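Local coordinates for sugar-binding transport ATP-binding protein (Pyrococcus horikoshii, PDB 1V43) that probably binds and hydrolyses ATP as the nucleotide-binding subunit of an ABC transporter that takes up sugars, at residues A[328-333]-A[351-356]; A[312-317]-A[343-348]; A[243-248]-A[336-341]. All blocks are in the same frame, centred on the assembly; numbering follows the deposited sequence.

Contact 1: residues A[328-333]-A[351-356]; sequences VKFGDE and VKVIMD
Phe330 and Val353 meet at the centre of this contact, the ring presenting its edge to CG1 of the valine. CZ of Phe330 lies 3.3 Å from CG1 of Val353, which sits in the plane of the ring, while CE1 of Phe330 comes within 3.5 Å of CG2 of Val353. A chi1 of 178° at Val353, with CG1 anti to the backbone N, sets its two methyls so that CG1 reaches CZ and CG2 reaches CE1. One position round the edge, CE2 of Phe330 is 4.2 Å from SD of Met355, again close to the ring plane, so the sulfur meets C-H groups and not the aromatic face. Val328 fills the other flank: its CG1 is 3.9 Å from CG2 of Val351, and the same methyl meets CG2 of Val353 tip to tip. Exchanging the ring for the short side chain of a serine is likely to leave Val353 CG1 and the sulfur of Met355 without their aromatic neighbour and to open a gap between the two strands.

The second shell comes from the rest of the same antiparallel sheet. Leu310, Met293 and Val335 also pack against Phe330, and Met293 touches Val353 as well. A type II' turn, with Gly331 at positive phi, starts at Phe330 itself and links strand 323-330 to strand 333-340. Strands 323-330 and 350-356 are not neighbours in the sheet, for 307-319 runs between them; their short segments pass 9.3 Å apart at 75°, as the strongly coiled sheet of an OB-like TOBE domain would allow. Every touching residue is buried and every touching group is a hydrocarbon or thioether, which suggests that shape and exclusion of water hold these strands together here.

Contact 2: residues A[312-317]-A[343-348]; sequences GKVDFV and IPIEPG
Val314 and Gly348 join the two backbones, Gly348 N donating to Val314 O over 2.8 Å in a nearly straight bond (175° at the hydrogen) that lies in the carbonyl plane. The end-to-end directions of the touching parts, from CA of residue 313 to CA of 317 in the strand and from CA of 343 to CA of 348 in the irregular loop, are 134° apart, and the CA atoms of Val314 and Pro347 come within 5.0 Å. Pro347 CA adds a longer C-H...O contact to the same carbonyl oxygen. Gly348 has a positive phi, at which a CB would press on the carbonyl oxygen of Pro347.

Ile345 supplies the apolar half. Its CG1 stands between the backbone N and the carbonyl carbon (chi1 72°), and from there CD1 reaches CG2 of Val314 at 3.5 Å, a tight pair. The same CG1 meets CG2 of Val317 at 3.9 Å, the two side chains crossing at about a right angle. The extended chain of Lys313 lies alongside Gly348 O, with CD 3.8 Å from it.

The loop thus packs on the strand just before entering strand 350-356, the sheet partner of 307-319. On the other edge of 307-319, a classic beta bulge turns both Asp315 and Phe316 to His327 of strand 323-330. Asp315 forms a salt bridge with Lys186 of the second subunit, and Pro344 packs on Thr227 of that subunit.

Contact 3: residues A[243-248]-A[336-341]; sequences GAPEMN and KVKLPG
Pro245 packs against the aliphatic stems of Lys336 and Lys338, two lysines that leave the same side of strand 336-340. CB of Pro245 lies 3.8 Å from CD of Lys336, and CD of Pro245 is 4.3 Å from CD of Lys338, so methylene groups do the touching and both ammonium groups extend past the ring. The peptide bond before Pro245 is cis. Ile325 and Pro290 pack on the same proline. Deeper in, Asn248 is buried, its side-chain end close to the backbone of Lys336 and packed on Pro290 and Met293.

The loop 243-248 leads from helix 236-241 into strand 248-255, in the MalK-type OB region, whereas Lys336 and Lys338 belong to an edge strand, 333-340, of the second five-stranded sheet, in the TOBE region. Two stretches nearly ninety residues apart are thereby fastened together at the passage from the nucleotide-binding part to the C-terminal beta domains.

The water side of the contact, at Lys336 NZ and Glu246, is looser. Lys336, extended beyond CG, carries its NZ to a water at 3.0 Å, and this water also accepts a hydrogen bond from the backbone N of Glu246 at 3.1 Å, linking the ammonium end of Lys336 to the loop backbone. At the subunit boundary the lysines have different partners: NZ of Lys338, itself a buried residue, forms a salt bridge with Asp323 of the second subunit and a hydrogen bond with Thr322 of that subunit, while Val178 of the second subunit packs on Lys336.

How the contacts relate
Contact 1 is the core member of the set, wholly apolar; contact 2 lies mostly at the surface and combines a backbone hydrogen bond with small apolar pairs, and contact 3 is partly buried, with lysine stems and a bridging water. Strand 307-319 of contact 2 runs between the two strands of contact 1, tied to them by probable hydrogen bonds from Val351 N to Gly312 O and from Lys329 N to Lys313 O. Contact 3 reaches the same sheet at its edge strand, where Val337 packs against Val328 and Val353. Contacts 2 and 3 both touch the second subunit, but contact 1 touches no other chain. Contact 3 differs in joining this sheet to the loop that follows helix 236-241.

Contact 1: residues A[328-333]-A[351-356]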
ATOM      1  N   VAL A 328      -9.749 -17.233  -5.102  1.00 38.78           N
ATOM      2  CA  VAL A 328     -10.401 -18.384  -5.704  1.00 42.56           C
ATOM      3  C   VAL A 328      -9.851 -19.688  -5.170  1.00 48.28           C
ATOM      4  O   VAL A 328      -8.635 -19.855  -5.049  1.00 47.68           O
ATOM      5  CB  VAL A 328     -10.210 -18.405  -7.234  1.00 46.38           C
ATOM      6  CG1 VAL A 328     -11.130 -19.450  -7.849  1.00 41.73           C
ATOM      7  CG2 VAL A 328     -10.478 -17.042  -7.819  1.00 35.00           C
ATOM      8  N   LYS A 329     -10.753 -20.613  -4.862  1.00 52.39           N
ATOM      9  CA  LYS A 329     -10.357 -21.917  -4.357  1.00 63.01           C
ATOM     10  C   LYS A 329      -9.973 -22.837  -5.503  1.00 65.29           C
ATOM     11  O   LYS A 329     -10.807 -23.181  -6.329  1.00 66.32           O
ATOM     12  CB  LYS A 329     -11.495 -22.565  -3.565  1.00 65.15           C
ATOM     13  CG  LYS A 329     -11.763 -21.959  -2.196  1.00 69.17           C
ATOM     14  CD  LYS A 329     -12.780 -22.811  -1.442  1.00 79.59           C
ATOM     15  CE  LYS A 329     -13.134 -22.237  -0.076  1.00 84.38           C
ATOM     16  NZ  LYS A 329     -14.143 -23.089   0.626  1.00 83.93           N
ATOM     17  N   PHE A 330      -8.698 -23.211  -5.553  1.00 72.29           N
ATOM     18  CA  PHE A 330      -8.175 -24.124  -6.568  1.00 75.04           C
ATOM     19  C   PHE A 330      -8.179 -25.486  -5.894  1.00 76.87           C
ATOM     20  O   PHE A 330      -7.273 -25.794  -5.117  1.00 78.43           O
ATOM     21  CB  PHE A 330      -6.735 -23.755  -6.930  1.00 80.09           C
ATOM     22  CG  PHE A 330      -6.617 -22.804  -8.079  1.00 85.94           C
ATOM     23  CD1 PHE A 330      -7.486 -21.726  -8.206  1.00 89.55           C
ATOM     24  CD2 PHE A 330      -5.614 -22.973  -9.026  1.00 89.52           C
ATOM     25  CE1 PHE A 330      -7.356 -20.829  -9.263  1.00 92.22           C
ATOM     26  CE2 PHE A 330      -5.474 -22.081 -10.085  1.00 88.66           C
ATOM     27  CZ  PHE A 330      -6.346 -21.009 -10.203  1.00 90.64           C
ATOM     28  N   GLY A 331      -9.189 -26.301  -6.182  1.00 73.54           N
ATOM     29  CA  GLY A 331      -9.256 -27.596  -5.535  1.00 65.43           C
ATOM     30  C   GLY A 331      -9.281 -27.300  -4.051  1.00 67.66           C
ATOM     31  O   GLY A 331     -10.110 -26.512  -3.596  1.00 68.89           O
ATOM     32  N   ASP A 332      -8.364 -27.901  -3.298  1.00 67.74           N
ATOM     33  CA  ASP A 332      -8.289 -27.678  -1.852  1.00 68.40           C
ATOM     34  C   ASP A 332      -7.494 -26.419  -1.527  1.00 64.49           C
ATOM     35  O   ASP A 332      -7.434 -25.996  -0.368  1.00 58.46           O
ATOM     36  CB  ASP A 332      -7.613 -28.862  -1.147  1.00 74.55           C
ATOM     37  CG  ASP A 332      -8.434 -30.136  -1.210  1.00 79.03           C
ATOM     38  OD1 ASP A 332      -9.626 -30.098  -0.828  1.00 72.40           O
ATOM     39  OD2 ASP A 332      -7.877 -31.178  -1.630  1.00 84.14           O
ATOM     40  N   GLU A 333      -6.893 -25.823  -2.554  1.00 61.35           N
ATOM     41  CA  GLU A 333      -6.067 -24.637  -2.373  1.00 55.70           C
ATOM     42  C   GLU A 333      -6.789 -23.307  -2.550  1.00 50.87           C
ATOM     43  O   GLU A 333      -7.897 -23.248  -3.080  1.00 44.16           O
ATOM     44  CB  GLU A 333      -4.880 -24.701  -3.327  1.00 58.16           C
ATOM     45  CG  GLU A 333      -3.556 -24.430  -2.656  1.00 65.23           C
ATOM     46  CD  GLU A 333      -3.245 -25.426  -1.561  1.00 64.04           C
ATOM     47  OE1 GLU A 333      -3.257 -26.643  -1.841  1.00 68.25           O
ATOM     48  OE2 GLU A 333      -2.985 -24.991  -0.419  1.00 62.65           O
ATOM     49  N   VAL A 351     -15.716 -19.735 -11.352  1.00 50.83           N
ATOM     50  CA  VAL A 351     -15.003 -19.019 -12.410  1.00 46.71           C
ATOM     51  C   VAL A 351     -13.949 -19.898 -13.074  1.00 48.31           C
ATOM     52  O   VAL A 351     -13.409 -20.804 -12.448  1.00 49.78           O
ATOM     53  CB  VAL A 351     -14.292 -17.751 -11.857  1.00 44.14           C
ATOM     54  CG1 VAL A 351     -15.313 -16.787 -11.286  1.00 49.59           C
ATOM     55  CG2 VAL A 351     -13.274 -18.136 -10.779  1.00 41.78           C
ATOM     56  N   LYS A 352     -13.678 -19.643 -14.351  1.00 47.61           N
ATOM     57  CA  LYS A 352     -12.652 -20.389 -15.067  1.00 46.91           C
ATOM     58  C   LYS A 352     -11.397 -19.550 -14.944  1.00 43.16           C
ATOM     59  O   LYS A 352     -11.258 -18.537 -15.618  1.00 44.22           O
ATOM     60  CB  LYS A 352     -12.992 -20.548 -16.553  1.00 49.48           C
ATOM     61  CG  LYS A 352     -13.913 -21.702 -16.890  1.00 60.18           C
ATOM     62  CD  LYS A 352     -14.259 -21.710 -18.385  1.00 66.74           C
ATOM     63  CE  LYS A 352     -15.377 -22.705 -18.703  1.00 70.82           C
ATOM     64  NZ  LYS A 352     -15.895 -22.552 -20.098  1.00 68.10           N
ATOM     65  N   VAL A 353     -10.489 -19.965 -14.075  1.00 43.13           N
ATOM     66  CA  VAL A 353      -9.255 -19.231 -13.890  1.00 39.46           C
ATOM     67  C   VAL A 353      -8.268 -19.610 -14.989  1.00 39.94           C
ATOM     68  O   VAL A 353      -8.001 -20.788 -15.222  1.00 38.11           O
ATOM     69  CB  VAL A 353      -8.638 -19.536 -12.522  1.00 39.08           C
ATOM     70  CG1 VAL A 353      -7.330 -18.785 -12.380  1.00 46.41           C
ATOM     71  CG2 VAL A 353      -9.608 -19.136 -11.405  1.00 42.24           C
ATOM     72  N   ILE A 354      -7.732 -18.599 -15.661  1.00 39.74           N
ATOM     73  CA  ILE A 354      -6.774 -18.815 -16.738  1.00 39.97           C
ATOM     74  C   ILE A 354      -5.371 -18.377 -16.325  1.00 36.83           C
ATOM     75  O   ILE A 354      -5.144 -17.194 -16.067  1.00 30.52           O
ATOM     76  CB  ILE A 354      -7.172 -18.017 -17.998  1.00 42.43           C
ATOM     77  CG1 ILE A 354      -8.663 -18.194 -18.285  1.00 42.27           C
ATOM     78  CG2 ILE A 354      -6.371 -18.505 -19.193  1.00 45.02           C
ATOM     79  CD1 ILE A 354      -9.130 -17.486 -19.546  1.00 44.55           C
ATOM     80  N   MET A 355      -4.443 -19.332 -16.269  1.00 33.12           N
ATOM     81  CA  MET A 355      -3.052 -19.069 -15.907  1.00 34.98           C
ATOM     82  C   MET A 355      -2.157 -18.869 -17.141  1.00 40.79           C
ATOM     83  O   MET A 355      -2.266 -19.609 -18.136  1.00 32.93           O
ATOM     84  CB  MET A 355      -2.466 -20.234 -15.096  1.00 32.76           C
ATOM     85  CG  MET A 355      -3.310 -20.723 -13.933  1.00 48.72           C
ATOM     86  SD  MET A 355      -2.391 -21.864 -12.861  1.00 57.15           S
ATOM     87  CE  MET A 355      -1.244 -22.599 -14.041  1.00 53.83           C
ATOM     88  N   ASP A 356      -1.266 -17.882 -17.070  1.00 35.26           N
ATOM     89  CA  ASP A 356      -0.331 -17.632 -18.165  1.00 36.15           C
ATOM     90  C   ASP A 356       0.877 -18.535 -17.929  1.00 35.56           C
ATOM     91  O   ASP A 356       1.732 -18.244 -17.088  1.00 34.86           O
ATOM     92  CB  ASP A 356       0.135 -16.169 -18.188  1.00 34.68           C
ATOM     93  CG  ASP A 356       0.980 -15.843 -19.425  1.00 36.45           C
ATOM     94  OD1 ASP A 356       1.628 -16.758 -19.989  1.00 37.11           O
ATOM     95  OD2 ASP A 356       1.007 -14.666 -19.831  1.00 33.95           O
TER

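Contact 2: residues A[312-317]-A[343-348]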
ATOM      1  N   GLY A 312     -12.995 -22.959 -10.552  1.00 40.72           N
ATOM      2  CA  GLY A 312     -13.023 -22.871  -9.109  1.00 42.74           C
ATOM      3  C   GLY A 312     -14.078 -21.908  -8.634  1.00 44.50           C
ATOM      4  O   GLY A 312     -14.669 -21.185  -9.432  1.00 49.13           O
ATOM      5  N   LYS A 313     -14.327 -21.900  -7.332  1.00 46.30           N
ATOM      6  CA  LYS A 313     -15.317 -21.001  -6.759  1.00 47.65           C
ATOM      7  C   LYS A 313     -14.637 -19.845  -6.052  1.00 44.27           C
ATOM      8  O   LYS A 313     -13.610 -20.018  -5.392  1.00 40.79           O
ATOM      9  CB  LYS A 313     -16.223 -21.736  -5.759  1.00 53.62           C
ATOM     10  CG  LYS A 313     -17.257 -22.641  -6.411  1.00 65.18           C
ATOM     11  CD  LYS A 313     -18.172 -23.277  -5.379  1.00 67.29           C
ATOM     12  CE  LYS A 313     -19.235 -24.143  -6.040  1.00 68.68           C
ATOM     13  NZ  LYS A 313     -20.135 -24.764  -5.029  1.00 72.33           N
ATOM     14  N   VAL A 314     -15.221 -18.664  -6.213  1.00 37.88           N
ATOM     15  CA  VAL A 314     -14.715 -17.460  -5.582  1.00 36.74           C
ATOM     16  C   VAL A 314     -15.046 -17.513  -4.102  1.00 37.60           C
ATOM     17  O   VAL A 314     -16.210 -17.595  -3.728  1.00 39.63           O
ATOM     18  CB  VAL A 314     -15.384 -16.207  -6.157  1.00 32.97           C
ATOM     19  CG1 VAL A 314     -14.861 -14.978  -5.442  1.00 25.97           C
ATOM     20  CG2 VAL A 314     -15.127 -16.117  -7.650  1.00 31.13           C
ATOM     21  N   ASP A 315     -14.022 -17.461  -3.266  1.00 35.50           N
ATOM     22  CA  ASP A 315     -14.202 -17.490  -1.824  1.00 31.51           C
ATOM     23  C   ASP A 315     -14.367 -16.085  -1.228  1.00 35.61           C
ATOM     24  O   ASP A 315     -15.041 -15.906  -0.215  1.00 32.34           O
ATOM     25  CB  ASP A 315     -13.001 -18.169  -1.183  1.00 38.30           C
ATOM     26  CG  ASP A 315     -13.147 -18.312   0.310  1.00 44.09           C
ATOM     27  OD1 ASP A 315     -14.070 -19.026   0.750  1.00 57.49           O
ATOM     28  OD2 ASP A 315     -12.338 -17.712   1.038  1.00 43.58           O
ATOM     29  N   PHE A 316     -13.736 -15.094  -1.845  1.00 27.59           N
ATOM     30  CA  PHE A 316     -13.824 -13.721  -1.353  1.00 27.62           C
ATOM     31  C   PHE A 316     -13.343 -12.735  -2.406  1.00 30.63           C
ATOM     32  O   PHE A 316     -12.517 -13.068  -3.267  1.00 28.35           O
ATOM     33  CB  PHE A 316     -12.992 -13.548  -0.086  1.00 22.48           C
ATOM     34  CG  PHE A 316     -13.186 -12.218   0.595  1.00 27.77           C
ATOM     35  CD1 PHE A 316     -14.376 -11.929   1.271  1.00 28.93           C
ATOM     36  CD2 PHE A 316     -12.174 -11.263   0.586  1.00 24.97           C
ATOM     37  CE1 PHE A 316     -14.557 -10.708   1.932  1.00 29.65           C
ATOM     38  CE2 PHE A 316     -12.342 -10.031   1.247  1.00 31.10           C
ATOM     39  CZ  PHE A 316     -13.537  -9.758   1.919  1.00 36.10           C
ATOM     40  N   VAL A 317     -13.853 -11.517  -2.323  1.00 27.72           N
ATOM     41  CA  VAL A 317     -13.508 -10.488  -3.277  1.00 30.99           C
ATOM     42  C   VAL A 317     -13.105  -9.169  -2.627  1.00 32.16           C
ATOM     43  O   VAL A 317     -13.794  -8.663  -1.750  1.00 27.99           O
ATOM     44  CB  VAL A 317     -14.703 -10.193  -4.224  1.00 36.46           C
ATOM     45  CG1 VAL A 317     -14.318  -9.109  -5.241  1.00 26.82           C
ATOM     46  CG2 VAL A 317     -15.149 -11.478  -4.911  1.00 35.18           C
ATOM     47  N   ILE A 343     -14.690  -5.067 -10.471  1.00 61.46           N
ATOM     48  CA  ILE A 343     -15.466  -6.232 -10.903  1.00 64.52           C
ATOM     49  C   ILE A 343     -15.856  -7.008  -9.642  1.00 68.37           C
ATOM     50  O   ILE A 343     -15.369  -8.117  -9.410  1.00 65.51           O
ATOM     51  CB  ILE A 343     -14.618  -7.143 -11.823  1.00 63.70           C
ATOM     52  CG1 ILE A 343     -14.145  -6.348 -13.039  1.00 62.01           C
ATOM     53  CG2 ILE A 343     -15.429  -8.342 -12.273  1.00 63.24           C
ATOM     54  CD1 ILE A 343     -13.112  -7.070 -13.872  1.00 67.31           C
ATOM     55  N   PRO A 344     -16.736  -6.421  -8.805  1.00 72.45           N
ATOM     56  CA  PRO A 344     -17.234  -6.989  -7.541  1.00 74.75           C
ATOM     57  C   PRO A 344     -18.008  -8.301  -7.610  1.00 76.14           C
ATOM     58  O   PRO A 344     -18.952  -8.491  -6.840  1.00 77.51           O
ATOM     59  CB  PRO A 344     -18.101  -5.863  -6.972  1.00 73.80           C
ATOM     60  CG  PRO A 344     -17.477  -4.630  -7.538  1.00 75.80           C
ATOM     61  CD  PRO A 344     -17.229  -5.042  -8.968  1.00 74.26           C
ATOM     62  N   ILE A 345     -17.619  -9.201  -8.513  1.00 75.28           N
ATOM     63  CA  ILE A 345     -18.299 -10.489  -8.634  1.00 69.53           C
ATOM     64  C   ILE A 345     -18.531 -11.028  -7.225  1.00 70.76           C
ATOM     65  O   ILE A 345     -17.729 -10.785  -6.321  1.00 72.64           O
ATOM     66  CB  ILE A 345     -17.468 -11.504  -9.452  1.00 65.08           C
ATOM     67  CG1 ILE A 345     -16.265 -11.983  -8.651  1.00 56.96           C
ATOM     68  CG2 ILE A 345     -16.986 -10.861 -10.736  1.00 59.57           C
ATOM     69  CD1 ILE A 345     -15.512 -13.094  -9.334  1.00 57.13           C
ATOM     70  N   GLU A 346     -19.626 -11.754  -7.035  1.00 68.50           N
ATOM     71  CA  GLU A 346     -19.963 -12.270  -5.715  1.00 67.60           C
ATOM     72  C   GLU A 346     -19.420 -13.641  -5.342  1.00 65.12           C
ATOM     73  O   GLU A 346     -19.250 -14.512  -6.190  1.00 58.46           O
ATOM     74  CB  GLU A 346     -21.483 -12.270  -5.532  1.00 73.83           C
ATOM     75  CG  GLU A 346     -22.046 -10.952  -5.014  1.00 77.19           C
ATOM     76  CD  GLU A 346     -23.551 -10.998  -4.848  1.00 81.96           C
ATOM     77  OE1 GLU A 346     -24.051 -11.961  -4.222  1.00 81.17           O
ATOM     78  OE2 GLU A 346     -24.232 -10.071  -5.342  1.00 81.58           O
ATOM     79  N   PRO A 347     -19.147 -13.841  -4.042  1.00 63.74           N
ATOM     80  CA  PRO A 347     -18.623 -15.092  -3.496  1.00 62.04           C
ATOM     81  C   PRO A 347     -19.574 -16.233  -3.808  1.00 64.48           C
ATOM     82  O   PRO A 347     -20.782 -16.027  -3.923  1.00 63.74           O
ATOM     83  CB  PRO A 347     -18.546 -14.810  -2.000  1.00 62.78           C
ATOM     84  CG  PRO A 347     -18.306 -13.341  -1.943  1.00 62.83           C
ATOM     85  CD  PRO A 347     -19.266 -12.824  -2.981  1.00 63.71           C
ATOM     86  N   GLY A 348     -19.020 -17.435  -3.940  1.00 66.90           N
ATOM     87  CA  GLY A 348     -19.829 -18.601  -4.241  1.00 65.50           C
ATOM     88  C   GLY A 348     -19.893 -18.891  -5.728  1.00 64.06           C
ATOM     89  O   GLY A 348     -20.030 -20.047  -6.135  1.00 66.15           O
TER

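Contact 3: residues A[243-248]-A[336-341]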
ATOM      1  N   GLY A 243       6.153  -7.487  -5.146  1.00 27.68           N
ATOM      2  CA  GLY A 243       4.899  -7.658  -5.859  1.00 26.14           C
ATOM      3  C   GLY A 243       3.823  -8.087  -4.881  1.00 28.94           C
ATOM      4  O   GLY A 243       3.882  -9.187  -4.320  1.00 26.16           O
ATOM      5  N   ALA A 244       2.842  -7.215  -4.678  1.00 25.48           N
ATOM      6  CA  ALA A 244       1.736  -7.469  -3.756  1.00 30.90           C
ATOM      7  C   ALA A 244       0.402  -7.143  -4.434  1.00 25.24           C
ATOM      8  O   ALA A 244       0.291  -6.122  -5.120  1.00 30.02           O
ATOM      9  CB  ALA A 244       1.916  -6.607  -2.474  1.00 23.66           C
ATOM     10  N   PRO A 245      -0.610  -8.028  -4.303  1.00 27.71           N
ATOM     11  CA  PRO A 245      -0.614  -9.308  -3.579  1.00 22.10           C
ATOM     12  C   PRO A 245       0.546 -10.192  -4.040  1.00 28.95           C
ATOM     13  O   PRO A 245       0.942 -10.158  -5.200  1.00 24.62           O
ATOM     14  CB  PRO A 245      -1.941  -9.943  -3.981  1.00 18.35           C
ATOM     15  CG  PRO A 245      -2.784  -8.809  -4.404  1.00 32.28           C
ATOM     16  CD  PRO A 245      -1.864  -7.850  -5.058  1.00 20.82           C
ATOM     17  N   GLU A 246       1.046 -11.005  -3.120  1.00 30.21           N
ATOM     18  CA  GLU A 246       2.151 -11.916  -3.359  1.00 28.78           C
ATOM     19  C   GLU A 246       1.930 -13.024  -4.385  1.00 23.91           C
ATOM     20  O   GLU A 246       0.809 -13.403  -4.679  1.00 25.86           O
ATOM     21  CB  GLU A 246       2.533 -12.559  -2.029  1.00 21.67           C
ATOM     22  CG  GLU A 246       3.200 -11.616  -1.063  1.00 32.07           C
ATOM     23  CD  GLU A 246       3.493 -12.274   0.282  1.00 41.15           C
ATOM     24  OE1 GLU A 246       3.596 -13.526   0.328  1.00 33.52           O
ATOM     25  OE2 GLU A 246       3.630 -11.532   1.283  1.00 44.96           O
ATOM     26  N   MET A 247       3.024 -13.563  -4.906  1.00 25.67           N
ATOM     27  CA  MET A 247       2.954 -14.665  -5.861  1.00 23.80           C
ATOM     28  C   MET A 247       2.341 -15.877  -5.173  1.00 28.54           C
ATOM     29  O   MET A 247       2.688 -16.176  -4.033  1.00 32.90           O
ATOM     30  CB  MET A 247       4.353 -15.045  -6.336  1.00 26.29           C
ATOM     31  CG  MET A 247       4.408 -16.365  -7.119  1.00 25.22           C
ATOM     32  SD  MET A 247       6.104 -16.837  -7.624  1.00 27.99           S
ATOM     33  CE  MET A 247       6.524 -15.461  -8.721  1.00 22.05           C
ATOM     34  N   ASN A 248       1.433 -16.570  -5.852  1.00 30.55           N
ATOM     35  CA  ASN A 248       0.816 -17.765  -5.282  1.00 30.14           C
ATOM     36  C   ASN A 248       1.845 -18.897  -5.273  1.00 30.99           C
ATOM     37  O   ASN A 248       2.449 -19.199  -6.301  1.00 38.39           O
ATOM     38  CB  ASN A 248      -0.393 -18.192  -6.118  1.00 31.81           C
ATOM     39  CG  ASN A 248      -1.477 -17.143  -6.146  1.00 30.34           C
ATOM     40  OD1 ASN A 248      -1.707 -16.486  -7.165  1.00 34.59           O
ATOM     41  ND2 ASN A 248      -2.142 -16.963  -5.017  1.00 24.75           N
ATOM     42  N   LYS A 336      -4.920 -16.090  -5.158  1.00 28.51           N
ATOM     43  CA  LYS A 336      -5.459 -14.763  -5.454  1.00 26.65           C
ATOM     44  C   LYS A 336      -5.274 -14.442  -6.914  1.00 26.57           C
ATOM     45  O   LYS A 336      -4.230 -14.730  -7.485  1.00 27.45           O
ATOM     46  CB  LYS A 336      -4.748 -13.684  -4.638  1.00 28.60           C
ATOM     47  CG  LYS A 336      -4.953 -13.780  -3.145  1.00 27.71           C
ATOM     48  CD  LYS A 336      -4.143 -12.708  -2.456  1.00 31.12           C
ATOM     49  CE  LYS A 336      -4.259 -12.782  -0.955  1.00 30.65           C
ATOM     50  NZ  LYS A 336      -3.495 -11.670  -0.332  1.00 39.36           N
ATOM     51  N   VAL A 337      -6.294 -13.834  -7.506  1.00 26.80           N
ATOM     52  CA  VAL A 337      -6.263 -13.430  -8.901  1.00 23.51           C
ATOM     53  C   VAL A 337      -6.518 -11.920  -8.938  1.00 31.02           C
ATOM     54  O   VAL A 337      -7.507 -11.425  -8.386  1.00 27.37           O
ATOM     55  CB  VAL A 337      -7.344 -14.157  -9.721  1.00 29.55           C
ATOM     56  CG1 VAL A 337      -7.400 -13.585 -11.132  1.00 21.78           C
ATOM     57  CG2 VAL A 337      -7.033 -15.654  -9.773  1.00 22.68           C
ATOM     58  N   LYS A 338      -5.624 -11.185  -9.586  1.00 30.19           N
ATOM     59  CA  LYS A 338      -5.775  -9.743  -9.649  1.00 27.29           C
ATOM     60  C   LYS A 338      -6.314  -9.267 -10.989  1.00 31.25           C
ATOM     61  O   LYS A 338      -5.682  -9.462 -12.020  1.00 31.57           O
ATOM     62  CB  LYS A 338      -4.435  -9.068  -9.359  1.00 28.64           C
ATOM     63  CG  LYS A 338      -4.488  -7.557  -9.415  1.00 28.24           C
ATOM     64  CD  LYS A 338      -3.127  -6.969  -9.097  1.00 40.40           C
ATOM     65  CE  LYS A 338      -3.134  -5.458  -9.234  1.00 46.91           C
ATOM     66  NZ  LYS A 338      -1.842  -4.863  -8.818  1.00 55.28           N
ATOM     67  N   LEU A 339      -7.485  -8.640 -10.962  1.00 24.84           N
ATOM     68  CA  LEU A 339      -8.105  -8.125 -12.173  1.00 34.07           C
ATOM     69  C   LEU A 339      -8.137  -6.598 -12.148  1.00 38.14           C
ATOM     70  O   LEU A 339      -8.451  -5.996 -11.124  1.00 41.08           O
ATOM     71  CB  LEU A 339      -9.536  -8.632 -12.287  1.00 34.58           C
ATOM     72  CG  LEU A 339      -9.755 -10.142 -12.244  1.00 44.03           C
ATOM     73  CD1 LEU A 339     -11.252 -10.419 -12.174  1.00 35.13           C
ATOM     74  CD2 LEU A 339      -9.126 -10.793 -13.477  1.00 40.54           C
ATOM     75  N   PRO A 340      -7.805  -5.954 -13.279  1.00 40.32           N
ATOM     76  CA  PRO A 340      -7.813  -4.486 -13.360  1.00 37.62           C
ATOM     77  C   PRO A 340      -9.244  -3.968 -13.259  1.00 34.22           C
ATOM     78  O   PRO A 340     -10.182  -4.654 -13.666  1.00 31.28           O
ATOM     79  CB  PRO A 340      -7.213  -4.203 -14.740  1.00 42.64           C
ATOM     80  CG  PRO A 340      -6.323  -5.420 -14.986  1.00 49.70           C
ATOM     81  CD  PRO A 340      -7.194  -6.552 -14.481  1.00 41.29           C
ATOM     82  N   GLY A 341      -9.414  -2.771 -12.705  1.00 34.70           N
ATOM     83  CA  GLY A 341     -10.745  -2.198 -12.602  1.00 35.65           C
ATOM     84  C   GLY A 341     -11.623  -2.770 -11.505  1.00 40.19           C
ATOM     85  O   GLY A 341     -11.171  -3.576 -10.686  1.00 38.81           O
TER
HETATM   86  O   HOH W   1      -0.503 -11.271  -0.454  1.00 22.13           O